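Local coordinates for DMATS type aromatic prenyltransferase (Streptomyces coelicolor, PDB 6ZS0), which probably catalyses transfer of a dimethylallyl group from dimethylallyl diphosphate to carbon 5 of the indole ring of tryptophan, at residues R208-T213 with G251-S256; L212-A217 with F235-A240; G247-R252 with R278-H283; Y274-D279 with I324-L329; T293-H298 with P337-Y342. All blocks are in the same frame, centred on the assembly; numbering follows the deposited sequence. Where two conformers were deposited one is given.

All five contacts lie in the later part of the chain, in or around one antiparallel ten-stranded barrel ringed by helices, the ABBA fold. Interactions 1 and 4 join neighbouring strands, 202-209 with 254-260 and 270-275 with 324-332. Strands 254-260 and 270-275 are also neighbours; the centres of interactions 1 and 4 are about 11 Å apart. Interaction 5 lays helix 284-297 on strand 338-344, its centre about 19 Å from that of interaction 1. Interaction 2 packs helix 214-217 on helix 229-240. Interaction 3 joins loops, sharing Gly251 and Arg252 with interaction 1 and Arg278 and Asp279 with interaction 4. Along the chain, interactions 4 and 5 alternate their segments. Together they tie barrel wall, loops and outer helices together.

Interaction 1 of 5, residues R208-T213 with G251-S256; sequences RHDNLT and GRPAQS
Arg208 and His209 pair with Gln255 and Ala254 in antiparallel fashion. Arg208 and Gln255 form a non-hydrogen-bonded pair, and His209 and Ala254 form the hydrogen-bonded one. His209 N donates to Ala254 O at 2.9 Å. The return bond, from Ala254 N to His209 O, is weak and long at 3.3 Å. A water fills in where the strands part. It donates to His209 O and accepts from both Ala254 N and Leu212 N.

The imidazole of His209 makes the main side-chain contact. With CG anti to the carbonyl carbon (chi1 -60°), the ring swings toward the second strand. NE2 of His209 meets Ser256 OG in the plane of the ring, at 2.7 Å and nearly straight (164°). Either atom could be the donor. Ser256 OG also bonds to His258, so the hydroxyl links two histidines.

These are neighbouring strands of the ABBA barrel, 202-209 and 254-260. His209 and Ala254 are on the helix-facing side of the wall. Arg208 and Gln255 are on the other side, which faces the barrel interior.

Pro253 precedes the second strand and packs alongside Arg208, both pointing the same way. In the conformer given, Arg208 CG lies 3.4 Å from Pro253 CB. Asp210 runs alongside the same proline, with OD1 3.4 Å from Pro253 CG. That oxygen is buried by the contact and has no polar partner in the model. On the helix side, Leu212 CD2 touches Ala254 CB at 3.8 Å. Leu212 also packs on Leu273, and Ala254 on Ile275, both of strand 270-275.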
# COMPACT_ATOMS: atom_id res chain seq x y z
N ARG A 208 9.96 9.04 -3.38
CA ARG A 208 10.35 9.23 -1.96
C ARG A 208 10.63 10.73 -1.74
O ARG A 208 11.25 11.35 -2.63
CB ARG A 208 11.61 8.41 -1.68
CG ARG A 208 11.88 8.12 -0.21
CD ARG A 208 13.10 7.23 -0.02
NE ARG A 208 13.49 6.54 -1.25
CZ ARG A 208 13.26 5.25 -1.55
NH1 ARG A 208 13.64 4.80 -2.73
NH2 ARG A 208 12.68 4.42 -0.69
N HIS A 209 10.22 11.27 -0.60
CA HIS A 209 10.47 12.70 -0.27
C HIS A 209 11.07 12.77 1.12
O HIS A 209 10.36 12.58 2.09
CB HIS A 209 9.19 13.52 -0.39
CG HIS A 209 8.59 13.50 -1.75
ND1 HIS A 209 9.15 14.16 -2.83
CD2 HIS A 209 7.49 12.85 -2.21
CE1 HIS A 209 8.42 13.92 -3.89
NE2 HIS A 209 7.41 13.12 -3.54
N ASP A 210 12.36 12.97 1.21
CA ASP A 210 13.06 13.13 2.50
C ASP A 210 12.82 14.54 3.05
O ASP A 210 12.90 15.51 2.25
CB ASP A 210 14.55 12.85 2.32
CG ASP A 210 14.89 11.47 1.79
OD1 ASP A 210 14.02 10.61 1.77
OD2 ASP A 210 16.07 11.29 1.39
N ASN A 211 12.55 14.63 4.34
CA ASN A 211 12.41 15.90 5.11
C ASN A 211 11.37 16.77 4.39
O ASN A 211 11.61 17.98 4.16
CB ASN A 211 13.75 16.61 5.27
CG ASN A 211 14.79 15.71 5.90
OD1 ASN A 211 14.53 15.08 6.93
ND2 ASN A 211 15.95 15.64 5.29
N LEU A 212 10.27 16.17 3.99
CA LEU A 212 9.21 16.94 3.29
C LEU A 212 8.63 18.02 4.20
O LEU A 212 8.41 17.77 5.40
CB LEU A 212 8.10 15.98 2.83
CG LEU A 212 7.01 16.57 1.94
CD1 LEU A 212 7.52 17.05 0.59
CD2 LEU A 212 5.94 15.53 1.73
N THR A 213 8.38 19.19 3.62
CA THR A 213 7.67 20.30 4.29
C THR A 213 6.29 20.50 3.69
O THR A 213 6.02 20.00 2.58
CB THR A 213 8.44 21.62 4.12
OG1 THR A 213 8.49 21.90 2.72
CG2 THR A 213 9.82 21.54 4.72
N GLY A 251 10.93 11.70 10.43
CA GLY A 251 10.90 10.23 10.51
C GLY A 251 11.21 9.60 9.16
O GLY A 251 12.03 10.16 8.40
N ARG A 252 10.66 8.44 8.88
CA ARG A 252 10.92 7.81 7.58
C ARG A 252 10.29 8.70 6.50
O ARG A 252 9.42 9.51 6.78
CB ARG A 252 10.33 6.40 7.55
CG ARG A 252 8.86 6.36 7.23
CD ARG A 252 8.29 4.95 7.37
NE ARG A 252 8.30 4.57 8.77
CZ ARG A 252 8.08 3.34 9.23
NH1 ARG A 252 8.08 3.13 10.54
NH2 ARG A 252 7.86 2.35 8.39
N PRO A 253 10.76 8.58 5.25
CA PRO A 253 10.34 9.48 4.19
C PRO A 253 8.84 9.38 3.87
O PRO A 253 8.21 8.33 3.98
CB PRO A 253 11.20 9.02 2.99
CG PRO A 253 12.34 8.25 3.58
CD PRO A 253 11.75 7.60 4.81
N ALA A 254 8.24 10.51 3.52
CA ALA A 254 6.93 10.59 2.90
C ALA A 254 7.07 10.07 1.47
O ALA A 254 8.19 10.00 0.96
CB ALA A 254 6.35 11.98 2.95
N GLN A 255 5.95 9.75 0.85
CA GLN A 255 5.93 9.29 -0.55
C GLN A 255 4.83 10.02 -1.27
O GLN A 255 3.82 10.43 -0.64
CB GLN A 255 5.76 7.77 -0.66
CG GLN A 255 6.93 7.00 -0.08
CD GLN A 255 6.79 5.52 -0.31
OE1 GLN A 255 6.25 5.07 -1.33
NE2 GLN A 255 7.35 4.75 0.60
N SER A 256 5.00 10.18 -2.58
CA SER A 256 3.90 10.61 -3.46
C SER A 256 3.74 9.57 -4.56
O SER A 256 4.73 8.89 -4.89
CB SER A 256 4.11 12.01 -4.02
OG SER A 256 5.29 12.08 -4.80
O HOH W 1 9.53 13.24 4.59
O HOH W 2 11.61 12.51 6.27

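Interaction 2 of 5, residues L212-A217 with F235-A240; sequences LTAGRA and FFRTAA
Phe236 lays one face of its ring against the backbone of Thr213 and Ala214. Thr213 C and Ala214 N sit above this face, offset toward the rim. Thr213 C is 3.6 Å from Phe236 CZ. The edge of the ring meets Leu212 O, which comes to 3.2 Å from Phe236 CZ near the ring plane. The phenyl ring reaches this place because CG is anti to its own backbone N (chi1 177°), beside the carbonyl carbon.

The side chain of Leu212 lies slantwise to the ring, with CG 3.9 Å from Phe236 CE1. Ala214 CB fits against Phe236 CD2 at 3.6 Å. Ala217 CB approaches CD1 of the same ring from one turn further along its helix. Arg237 reaches over with an extended chain from CG to NE and lays one guanidinium face on Ala214 CB. Its charge is met by Glu233, in a salt bridge through NH1.

Within segment 212-217, Thr213 is the N-cap. Its OG1 accepts from Arg216 N at 3.1 Å. The arrangement is helix-to-helix packing: Phe236 of helix 229-240 lies flat against the capped start of short helix 214-217, on the outside of the ABBA barrel.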
# COMPACT_ATOMS: atom_id res chain seq x y z
N LEU A 212 10.27 16.17 3.99
CA LEU A 212 9.21 16.94 3.29
C LEU A 212 8.63 18.02 4.20
O LEU A 212 8.41 17.77 5.40
CB LEU A 212 8.10 15.98 2.83
CG LEU A 212 7.01 16.57 1.94
CD1 LEU A 212 7.52 17.05 0.59
CD2 LEU A 212 5.94 15.53 1.73
N THR A 213 8.38 19.19 3.62
CA THR A 213 7.67 20.30 4.29
C THR A 213 6.29 20.50 3.69
O THR A 213 6.02 20.00 2.58
CB THR A 213 8.44 21.62 4.12
OG1 THR A 213 8.49 21.90 2.72
CG2 THR A 213 9.82 21.54 4.72
N ALA A 214 5.44 21.20 4.42
CA ALA A 214 4.06 21.44 4.02
C ALA A 214 4.07 22.21 2.68
O ALA A 214 3.33 21.84 1.79
CB ALA A 214 3.35 22.19 5.12
N GLY A 215 4.93 23.23 2.56
CA GLY A 215 5.05 24.02 1.32
C GLY A 215 5.52 23.20 0.14
O GLY A 215 4.99 23.37 -0.95
N ARG A 216 6.51 22.32 0.35
CA ARG A 216 7.04 21.50 -0.76
C ARG A 216 5.95 20.51 -1.18
O ARG A 216 5.76 20.29 -2.40
CB ARG A 216 8.35 20.82 -0.36
CG ARG A 216 9.10 20.25 -1.56
CD ARG A 216 10.41 19.58 -1.21
NE ARG A 216 11.23 20.48 -0.40
CZ ARG A 216 11.62 20.25 0.84
NH1 ARG A 216 11.39 19.07 1.40
NH2 ARG A 216 12.28 21.18 1.50
N ALA A 217 5.24 19.96 -0.21
CA ALA A 217 4.14 18.99 -0.42
C ALA A 217 3.08 19.62 -1.32
O ALA A 217 2.64 18.99 -2.26
CB ALA A 217 3.58 18.57 0.90
N PHE A 235 -3.68 18.64 5.13
CA PHE A 235 -3.57 17.19 5.37
C PHE A 235 -2.18 16.93 5.96
O PHE A 235 -2.08 16.21 6.97
CB PHE A 235 -3.80 16.40 4.10
CG PHE A 235 -3.30 14.99 4.17
CD1 PHE A 235 -3.98 14.05 4.93
CD2 PHE A 235 -2.15 14.62 3.51
CE1 PHE A 235 -3.50 12.76 5.03
CE2 PHE A 235 -1.71 13.31 3.58
CZ PHE A 235 -2.38 12.39 4.34
N PHE A 236 -1.15 17.49 5.33
CA PHE A 236 0.25 17.35 5.81
C PHE A 236 0.30 17.70 7.30
O PHE A 236 0.86 16.95 8.10
CB PHE A 236 1.20 18.20 4.98
CG PHE A 236 2.65 18.16 5.44
CD1 PHE A 236 3.61 17.43 4.75
CD2 PHE A 236 3.06 18.92 6.52
CE1 PHE A 236 4.94 17.43 5.18
CE2 PHE A 236 4.37 18.89 6.96
CZ PHE A 236 5.31 18.15 6.28
N ARG A 237 -0.27 18.84 7.68
CA ARG A 237 -0.16 19.34 9.07
C ARG A 237 -0.98 18.46 10.03
O ARG A 237 -0.49 18.19 11.14
CB ARG A 237 -0.60 20.80 9.15
CG ARG A 237 0.35 21.75 8.43
CD ARG A 237 0.11 23.19 8.81
NE ARG A 237 1.31 23.96 8.50
CZ ARG A 237 1.54 24.60 7.36
NH1 ARG A 237 0.64 24.61 6.39
NH2 ARG A 237 2.69 25.24 7.19
N THR A 238 -2.17 18.03 9.62
CA THR A 238 -3.04 17.18 10.48
C THR A 238 -2.33 15.85 10.73
O THR A 238 -2.31 15.40 11.87
CB THR A 238 -4.43 16.98 9.89
OG1 THR A 238 -5.03 18.27 9.75
CG2 THR A 238 -5.31 16.08 10.74
N ALA A 239 -1.79 15.24 9.68
CA ALA A 239 -1.24 13.87 9.74
C ALA A 239 0.05 13.88 10.55
O ALA A 239 0.27 12.99 11.36
CB ALA A 239 -1.02 13.35 8.34
N ALA A 240 0.90 14.87 10.30
CA ALA A 240 2.28 14.87 10.81
C ALA A 240 2.35 15.32 12.27
O ALA A 240 3.31 14.95 12.92
CB ALA A 240 3.13 15.71 9.91

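Interaction 3 of 5, residues G247-R252 with R278-H283; sequences GGLDGR and RDYVRH
Tyr280 places its ring between Leu249 and Asp279. Leu249 CD2 lies over one face, toward the rim. Asp279 CB lies over the centre of the opposite face. At the ring edge is the carboxylate of Asp250, nearly coplanar with the ring, with OD2 3.5 Å from Tyr280 CE1. Gly251 N donates to Tyr280 OH at 2.8 Å, and Leu249 CB packs against the same oxygen. A water at the ring edge donates to Arg252 O and is also hydrogen-bonded to Tyr280 OH.

The second flat group is the guanidinium of Arg252. Arg278 CG lies over one of its faces, and the Asp279 carboxylate is at its edge. The two planes are 44° apart. Arg252 grips Asp279 side-on, NE to OD2 and NH1 to OD1, both at 2.9 Å. OD2 lies in the guanidinium plane, but NE comes to it from above the carboxylate plane. NH1 reaches OD1 on the syn side. The bend at chi3 (69°) turns the guanidinium toward Asp279. Arg252 N also donates to Asp279 OD2 at 2.9 Å, nearly along the C-O axis. Three bonds therefore fix the carboxylate. Arg252 NH2 forms a further salt bridge with Asp59.

The two loops meet at the end of strands of the ABBA barrel. Segment 247-252 leads from helix 229-240 into strand 254-260, and segment 278-283 from strand 270-275 into helix 284-297. Leu249 extends the contact to Phe236 and Ala240 of helix 229-240. Tyr280 O accepts from Arg290 of helix 284-297.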
# COMPACT_ATOMS: atom_id res chain seq x y z
N GLY A 247 11.45 21.85 10.01
CA GLY A 247 12.54 21.73 9.02
C GLY A 247 12.27 20.62 8.03
O GLY A 247 13.15 20.31 7.20
N GLY A 248 11.10 20.01 8.14
CA GLY A 248 10.71 18.87 7.31
C GLY A 248 10.43 17.67 8.19
O GLY A 248 11.02 17.56 9.28
N LEU A 249 9.54 16.81 7.74
CA LEU A 249 9.23 15.56 8.45
C LEU A 249 10.54 14.87 8.78
O LEU A 249 11.39 14.74 7.90
CB LEU A 249 8.34 14.70 7.57
CG LEU A 249 6.97 15.27 7.27
CD1 LEU A 249 6.14 14.29 6.47
CD2 LEU A 249 6.24 15.68 8.55
N ASP A 250 10.69 14.40 10.02
CA ASP A 250 11.99 13.91 10.50
C ASP A 250 11.97 12.41 10.80
O ASP A 250 12.98 11.95 11.28
CB ASP A 250 12.44 14.70 11.71
CG ASP A 250 11.43 14.76 12.83
OD1 ASP A 250 11.76 15.46 13.83
OD2 ASP A 250 10.40 14.09 12.76
N GLY A 251 10.93 11.70 10.43
CA GLY A 251 10.90 10.23 10.51
C GLY A 251 11.21 9.60 9.16
O GLY A 251 12.03 10.16 8.40
N ARG A 252 10.66 8.44 8.88
CA ARG A 252 10.92 7.81 7.58
C ARG A 252 10.29 8.70 6.50
O ARG A 252 9.42 9.51 6.78
CB ARG A 252 10.33 6.40 7.55
CG ARG A 252 8.86 6.36 7.23
CD ARG A 252 8.29 4.95 7.37
NE ARG A 252 8.30 4.57 8.77
CZ ARG A 252 8.08 3.34 9.23
NH1 ARG A 252 8.08 3.13 10.54
NH2 ARG A 252 7.86 2.35 8.39
N ARG A 278 2.72 6.63 11.74
CA ARG A 278 3.20 5.81 12.88
C ARG A 278 4.47 6.39 13.47
O ARG A 278 4.80 6.07 14.62
CB ARG A 278 3.39 4.33 12.54
CG ARG A 278 4.44 4.01 11.48
CD ARG A 278 4.66 2.51 11.43
NE ARG A 278 5.29 2.11 12.68
CZ ARG A 278 5.30 0.87 13.20
NH1 ARG A 278 5.90 0.67 14.36
NH2 ARG A 278 4.74 -0.14 12.59
N ASP A 279 5.27 7.15 12.68
CA ASP A 279 6.54 7.73 13.16
C ASP A 279 6.30 9.05 13.90
O ASP A 279 7.24 9.55 14.44
CB ASP A 279 7.50 7.97 12.00
CG ASP A 279 8.08 6.71 11.41
OD1 ASP A 279 7.81 5.62 11.95
OD2 ASP A 279 8.89 6.86 10.46
N TYR A 280 5.07 9.55 13.96
CA TYR A 280 4.79 10.96 14.39
C TYR A 280 3.76 11.00 15.51
O TYR A 280 3.25 12.09 15.79
CB TYR A 280 4.34 11.81 13.19
CG TYR A 280 5.39 11.85 12.10
CD1 TYR A 280 6.64 12.37 12.35
CD2 TYR A 280 5.14 11.35 10.84
CE1 TYR A 280 7.64 12.37 11.40
CE2 TYR A 280 6.11 11.36 9.85
CZ TYR A 280 7.37 11.88 10.13
OH TYR A 280 8.37 11.86 9.20
N VAL A 281 3.46 9.86 16.13
CA VAL A 281 2.43 9.77 17.20
C VAL A 281 3.01 9.05 18.41
O VAL A 281 3.94 8.28 18.25
CB VAL A 281 1.19 9.02 16.71
CG1 VAL A 281 0.49 9.78 15.61
CG2 VAL A 281 1.54 7.61 16.26
N ARG A 282 2.38 9.23 19.58
CA ARG A 282 2.71 8.46 20.80
C ARG A 282 2.13 7.06 20.70
O ARG A 282 2.72 6.15 21.26
CB ARG A 282 2.12 9.12 22.04
CG ARG A 282 2.64 10.51 22.33
CD ARG A 282 1.92 11.11 23.54
NE ARG A 282 2.46 12.39 23.97
CZ ARG A 282 2.16 13.59 23.45
NH1 ARG A 282 2.72 14.68 23.94
NH2 ARG A 282 1.31 13.68 22.43
N HIS A 283 0.97 6.91 20.06
CA HIS A 283 0.23 5.63 20.01
C HIS A 283 -0.85 5.70 18.94
O HIS A 283 -1.10 6.79 18.37
CB HIS A 283 -0.34 5.24 21.40
CG HIS A 283 -1.13 6.33 22.04
ND1 HIS A 283 -2.36 6.70 21.56
CD2 HIS A 283 -0.87 7.12 23.11
CE1 HIS A 283 -2.84 7.68 22.31
NE2 HIS A 283 -1.95 7.96 23.27
O HOH W 3 7.70 11.52 6.52

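Interaction 4 of 5, residues Y274-D279 with I324-L329; sequences YIPVRD and IAYLAL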
# COMPACT_ATOMS: atom_id res chain seq x y z
N TYR A 274 1.39 10.32 0.80
CA TYR A 274 1.44 9.31 1.88
C TYR A 274 2.32 9.85 3.02
O TYR A 274 3.50 10.22 2.78
CB TYR A 274 2.05 8.00 1.38
CG TYR A 274 1.35 7.36 0.20
CD1 TYR A 274 0.42 6.33 0.37
CD2 TYR A 274 1.62 7.78 -1.09
CE1 TYR A 274 -0.23 5.76 -0.73
CE2 TYR A 274 1.01 7.20 -2.19
CZ TYR A 274 0.06 6.22 -2.01
OH TYR A 274 -0.57 5.68 -3.11
N ILE A 275 1.76 9.92 4.22
CA ILE A 275 2.50 10.31 5.44
C ILE A 275 2.60 9.10 6.37
O ILE A 275 1.58 8.55 6.77
CB ILE A 275 1.80 11.50 6.13
CG1 ILE A 275 1.62 12.71 5.20
CG2 ILE A 275 2.54 11.87 7.40
CD1 ILE A 275 2.86 13.27 4.65
N PRO A 276 3.82 8.70 6.77
CA PRO A 276 4.03 7.59 7.71
C PRO A 276 3.69 8.02 9.15
O PRO A 276 4.58 8.17 9.99
CB PRO A 276 5.50 7.24 7.50
CG PRO A 276 6.13 8.54 7.12
CD PRO A 276 5.09 9.26 6.29
N VAL A 277 2.39 8.12 9.41
CA VAL A 277 1.86 8.70 10.68
C VAL A 277 2.41 7.92 11.88
O VAL A 277 2.57 8.53 12.94
CB VAL A 277 0.33 8.74 10.67
CG1 VAL A 277 -0.29 7.39 10.57
CG2 VAL A 277 -0.24 9.46 11.89
N ARG A 278 2.72 6.63 11.74
CA ARG A 278 3.20 5.81 12.88
C ARG A 278 4.47 6.39 13.47
O ARG A 278 4.80 6.07 14.62
CB ARG A 278 3.39 4.33 12.54
CG ARG A 278 4.44 4.01 11.48
CD ARG A 278 4.66 2.51 11.43
NE ARG A 278 5.29 2.11 12.68
CZ ARG A 278 5.30 0.87 13.20
NH1 ARG A 278 5.90 0.67 14.36
NH2 ARG A 278 4.74 -0.14 12.59
N ASP A 279 5.27 7.15 12.68
CA ASP A 279 6.54 7.73 13.16
C ASP A 279 6.30 9.05 13.90
O ASP A 279 7.24 9.55 14.44
CB ASP A 279 7.50 7.97 12.00
CG ASP A 279 8.08 6.71 11.41
OD1 ASP A 279 7.81 5.62 11.95
OD2 ASP A 279 8.89 6.86 10.46
N ILE A 324 -2.04 1.94 12.61
CA ILE A 324 -2.16 2.84 11.44
C ILE A 324 -0.74 3.21 11.02
O ILE A 324 -0.09 3.98 11.71
CB ILE A 324 -3.03 4.06 11.72
CG1 ILE A 324 -4.44 3.66 12.11
CG2 ILE A 324 -3.01 4.99 10.51
CD1 ILE A 324 -5.33 4.83 12.52
N ALA A 325 -0.25 2.64 9.92
CA ALA A 325 1.13 2.82 9.44
C ALA A 325 1.23 4.13 8.63
O ALA A 325 2.15 4.92 8.88
CB ALA A 325 1.55 1.66 8.61
N TYR A 326 0.34 4.33 7.68
CA TYR A 326 0.32 5.55 6.84
C TYR A 326 -1.10 6.09 6.78
O TYR A 326 -2.07 5.31 6.86
CB TYR A 326 0.76 5.28 5.40
CG TYR A 326 2.23 5.01 5.18
CD1 TYR A 326 2.80 3.81 5.52
CD2 TYR A 326 3.05 5.97 4.61
CE1 TYR A 326 4.15 3.57 5.31
CE2 TYR A 326 4.38 5.75 4.36
CZ TYR A 326 4.96 4.55 4.73
OH TYR A 326 6.30 4.35 4.50
N LEU A 327 -1.21 7.38 6.54
CA LEU A 327 -2.42 8.04 6.06
C LEU A 327 -2.11 8.65 4.70
O LEU A 327 -1.01 9.12 4.50
CB LEU A 327 -2.85 9.13 7.04
CG LEU A 327 -3.38 8.66 8.39
CD1 LEU A 327 -3.71 9.85 9.26
CD2 LEU A 327 -4.56 7.72 8.24
N ALA A 328 -3.08 8.68 3.81
CA ALA A 328 -2.88 9.23 2.46
C ALA A 328 -4.10 10.06 2.06
O ALA A 328 -5.24 9.68 2.41
CB ALA A 328 -2.64 8.14 1.44
N LEU A 329 -3.82 11.11 1.32
CA LEU A 329 -4.85 11.93 0.63
C LEU A 329 -4.66 11.72 -0.87
O LEU A 329 -3.57 12.03 -1.38
CB LEU A 329 -4.68 13.38 1.05
CG LEU A 329 -5.71 14.34 0.48
CD1 LEU A 329 -7.09 14.00 1.00
CD2 LEU A 329 -5.31 15.77 0.80
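This is an antiparallel strand pair of the ABBA barrel wall, in which strand 270-275 runs into an inverse gamma turn centred on Pro276. Tyr274 and Ala328 form a non-hydrogen-bonded pair, and Ile275 and Leu327 the hydrogen-bonded pair. Ile275 N donates to Leu327 O at 2.9 Å, and Leu327 N returns to Ile275 O at 3.0 Å. Beyond the turn the chain enters a short 3-10 segment. There Arg278 N makes a long, weak bond to Ala325 O.

Tyr326 turns one ring face to the proline. Pro276 CA sits over it in a CH-pi contact, 4.0 Å from the Tyr326 ring centroid and 24° off the normal. Pro276 CB touches Tyr326 CE2 at 3.7 Å. The ring thus covers the turn just where the strand bends away. On the same side of the sheet, Tyr274 CD1 meets Ala328 CB at 3.7 Å.

The other side is aliphatic. Val277 CG1 lies between its own N and carbonyl carbon (chi1 62°). It reaches both Ile324 CG2, at 3.6 Å, and Leu327 CG, at 4.0 Å.

Val277, Ile324 and Leu327 all pack on helix 284-297, through Ala287, Leu288 and Ala291. Ile275 sits on Ala254 of strand 254-260, and Tyr274 is backbone-bonded to Gln255 of the same strand. On the far side of strand 324-332, Ala325, Tyr326 and Ala328 make backbone hydrogen bonds to Tyr342 and Thr340 of strand 338-344. Tyr326 also packs against Gln255 and Arg252, joining strand pair and loop.

Interaction 5 of 5, residues T293-H298 with P337-Y342; sequences TVLHHH and PRVTAY
Val339 points its two methyls at helix 284-297. CG1 is anti to the backbone N (chi1 172°), and CG2 is anti to the carbonyl carbon. Both branches face the helix: each meets Val294, CG1 also meets Leu295 and CG2 also His298. Val294 holds the same rotamer, which brings its CG1 against both methyls of Val339. The closer approach is Val294 CG1 to Val339 CG2, at 3.6 Å. Leu295 has CG beside its backbone N (chi1 -75°). The leucine starts off to one side, but its end swings in. Leu295 CD2 rests 3.8 Å from both Val339 CB and Val339 CG1. Val339 thus packs against both helix side chains in a buried apolar patch.

His298 follows at the C-terminal end of the helix. Its side chain stands at about a right angle to both Val339 and Pro337. His298 CD2 is 4.2 Å from Val339 CG2, and His298 ND1 is 4.1 Å from Pro337 CB. These are loose van der Waals contacts. The polar link between the backbones runs through a water, which donates to Pro337 O and, weakly, to His298 O.

This is helix-on-sheet packing on the outer surface of the barrel. Arg338 and Thr340 point away from the helix. Strand 338-344 lies between strands 324-332 and 64-70 and bonds to both, which closes the barrel. Leu295 also touches Phe70 of strand 64-70, and His298 touches Leu329 of strand 324-332. Val294 also packs on Phe235 and Thr238 of helix 229-240.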
# COMPACT_ATOMS: atom_id res chain seq x y z
N THR A 293 -9.90 13.41 12.06
CA THR A 293 -9.87 14.85 11.67
C THR A 293 -9.78 14.97 10.14
O THR A 293 -10.53 15.77 9.56
CB THR A 293 -8.73 15.60 12.35
OG1 THR A 293 -8.92 15.46 13.76
CG2 THR A 293 -8.68 17.06 11.95
N VAL A 294 -8.91 14.21 9.49
CA VAL A 294 -8.75 14.28 8.01
C VAL A 294 -10.07 13.87 7.35
O VAL A 294 -10.50 14.53 6.37
CB VAL A 294 -7.60 13.40 7.52
CG1 VAL A 294 -7.54 13.37 6.00
CG2 VAL A 294 -6.27 13.86 8.10
N LEU A 295 -10.67 12.79 7.83
CA LEU A 295 -11.94 12.28 7.26
C LEU A 295 -13.01 13.37 7.39
O LEU A 295 -13.68 13.69 6.36
CB LEU A 295 -12.32 10.99 7.98
CG LEU A 295 -11.50 9.77 7.59
CD1 LEU A 295 -11.78 8.63 8.56
CD2 LEU A 295 -11.81 9.34 6.16
N HIS A 296 -13.13 13.96 8.58
CA HIS A 296 -14.14 15.02 8.86
C HIS A 296 -13.93 16.21 7.90
O HIS A 296 -14.95 16.74 7.38
CB HIS A 296 -14.11 15.40 10.34
CG HIS A 296 -14.60 14.31 11.24
ND1 HIS A 296 -14.38 14.32 12.61
CD2 HIS A 296 -15.25 13.16 10.98
CE1 HIS A 296 -14.90 13.26 13.15
NE2 HIS A 296 -15.45 12.53 12.18
N HIS A 297 -12.68 16.56 7.60
CA HIS A 297 -12.30 17.73 6.76
C HIS A 297 -12.68 17.47 5.29
O HIS A 297 -12.83 18.45 4.54
CB HIS A 297 -10.81 18.06 6.93
CG HIS A 297 -10.49 18.69 8.25
ND1 HIS A 297 -9.27 19.32 8.50
CD2 HIS A 297 -11.22 18.81 9.38
CE1 HIS A 297 -9.27 19.80 9.73
NE2 HIS A 297 -10.46 19.49 10.29
N HIS A 298 -12.84 16.21 4.90
CA HIS A 298 -13.19 15.80 3.51
C HIS A 298 -14.60 15.19 3.49
O HIS A 298 -14.89 14.45 2.53
CB HIS A 298 -12.09 14.88 2.96
CG HIS A 298 -10.83 15.62 2.71
ND1 HIS A 298 -10.65 16.40 1.58
CD2 HIS A 298 -9.70 15.75 3.44
CE1 HIS A 298 -9.46 16.98 1.63
NE2 HIS A 298 -8.87 16.62 2.77
N PRO A 337 -11.69 14.03 -3.59
CA PRO A 337 -10.56 13.39 -2.91
C PRO A 337 -10.96 12.20 -2.01
O PRO A 337 -12.04 12.21 -1.43
CB PRO A 337 -9.99 14.52 -2.05
CG PRO A 337 -10.30 15.76 -2.84
CD PRO A 337 -11.67 15.49 -3.44
N ARG A 338 -10.04 11.24 -1.91
CA ARG A 338 -10.16 10.00 -1.14
C ARG A 338 -9.16 10.07 0.03
O ARG A 338 -8.08 10.66 -0.16
CB ARG A 338 -9.83 8.84 -2.08
CG ARG A 338 -10.51 7.53 -1.78
CD ARG A 338 -10.56 6.60 -2.99
NE ARG A 338 -9.42 6.73 -3.91
CZ ARG A 338 -8.27 6.05 -3.85
NH1 ARG A 338 -7.32 6.28 -4.74
NH2 ARG A 338 -8.05 5.15 -2.90
N VAL A 339 -9.52 9.53 1.19
CA VAL A 339 -8.60 9.42 2.36
C VAL A 339 -8.35 7.94 2.62
O VAL A 339 -9.33 7.17 2.72
CB VAL A 339 -9.15 10.12 3.60
CG1 VAL A 339 -8.31 9.84 4.82
CG2 VAL A 339 -9.26 11.61 3.36
N THR A 340 -7.11 7.53 2.75
CA THR A 340 -6.78 6.10 2.89
C THR A 340 -5.97 5.90 4.17
O THR A 340 -5.07 6.68 4.41
CB THR A 340 -6.05 5.55 1.66
OG1 THR A 340 -6.84 5.80 0.49
CG2 THR A 340 -5.81 4.07 1.75
N ALA A 341 -6.34 4.88 4.95
CA ALA A 341 -5.60 4.42 6.14
C ALA A 341 -4.98 3.09 5.79
O ALA A 341 -5.70 2.20 5.39
CB ALA A 341 -6.51 4.32 7.35
N TYR A 342 -3.65 3.00 5.93
CA TYR A 342 -2.89 1.75 5.76
C TYR A 342 -2.76 1.11 7.13
O TYR A 342 -2.24 1.77 8.05
CB TYR A 342 -1.55 2.03 5.06
CG TYR A 342 -1.78 2.50 3.66
CD1 TYR A 342 -2.11 3.82 3.40
CD2 TYR A 342 -1.86 1.61 2.61
CE1 TYR A 342 -2.42 4.26 2.13
CE2 TYR A 342 -2.18 2.03 1.33
CZ TYR A 342 -2.48 3.35 1.09
OH TYR A 342 -2.81 3.76 -0.18
O HOH W 4 -13.46 14.74 -0.52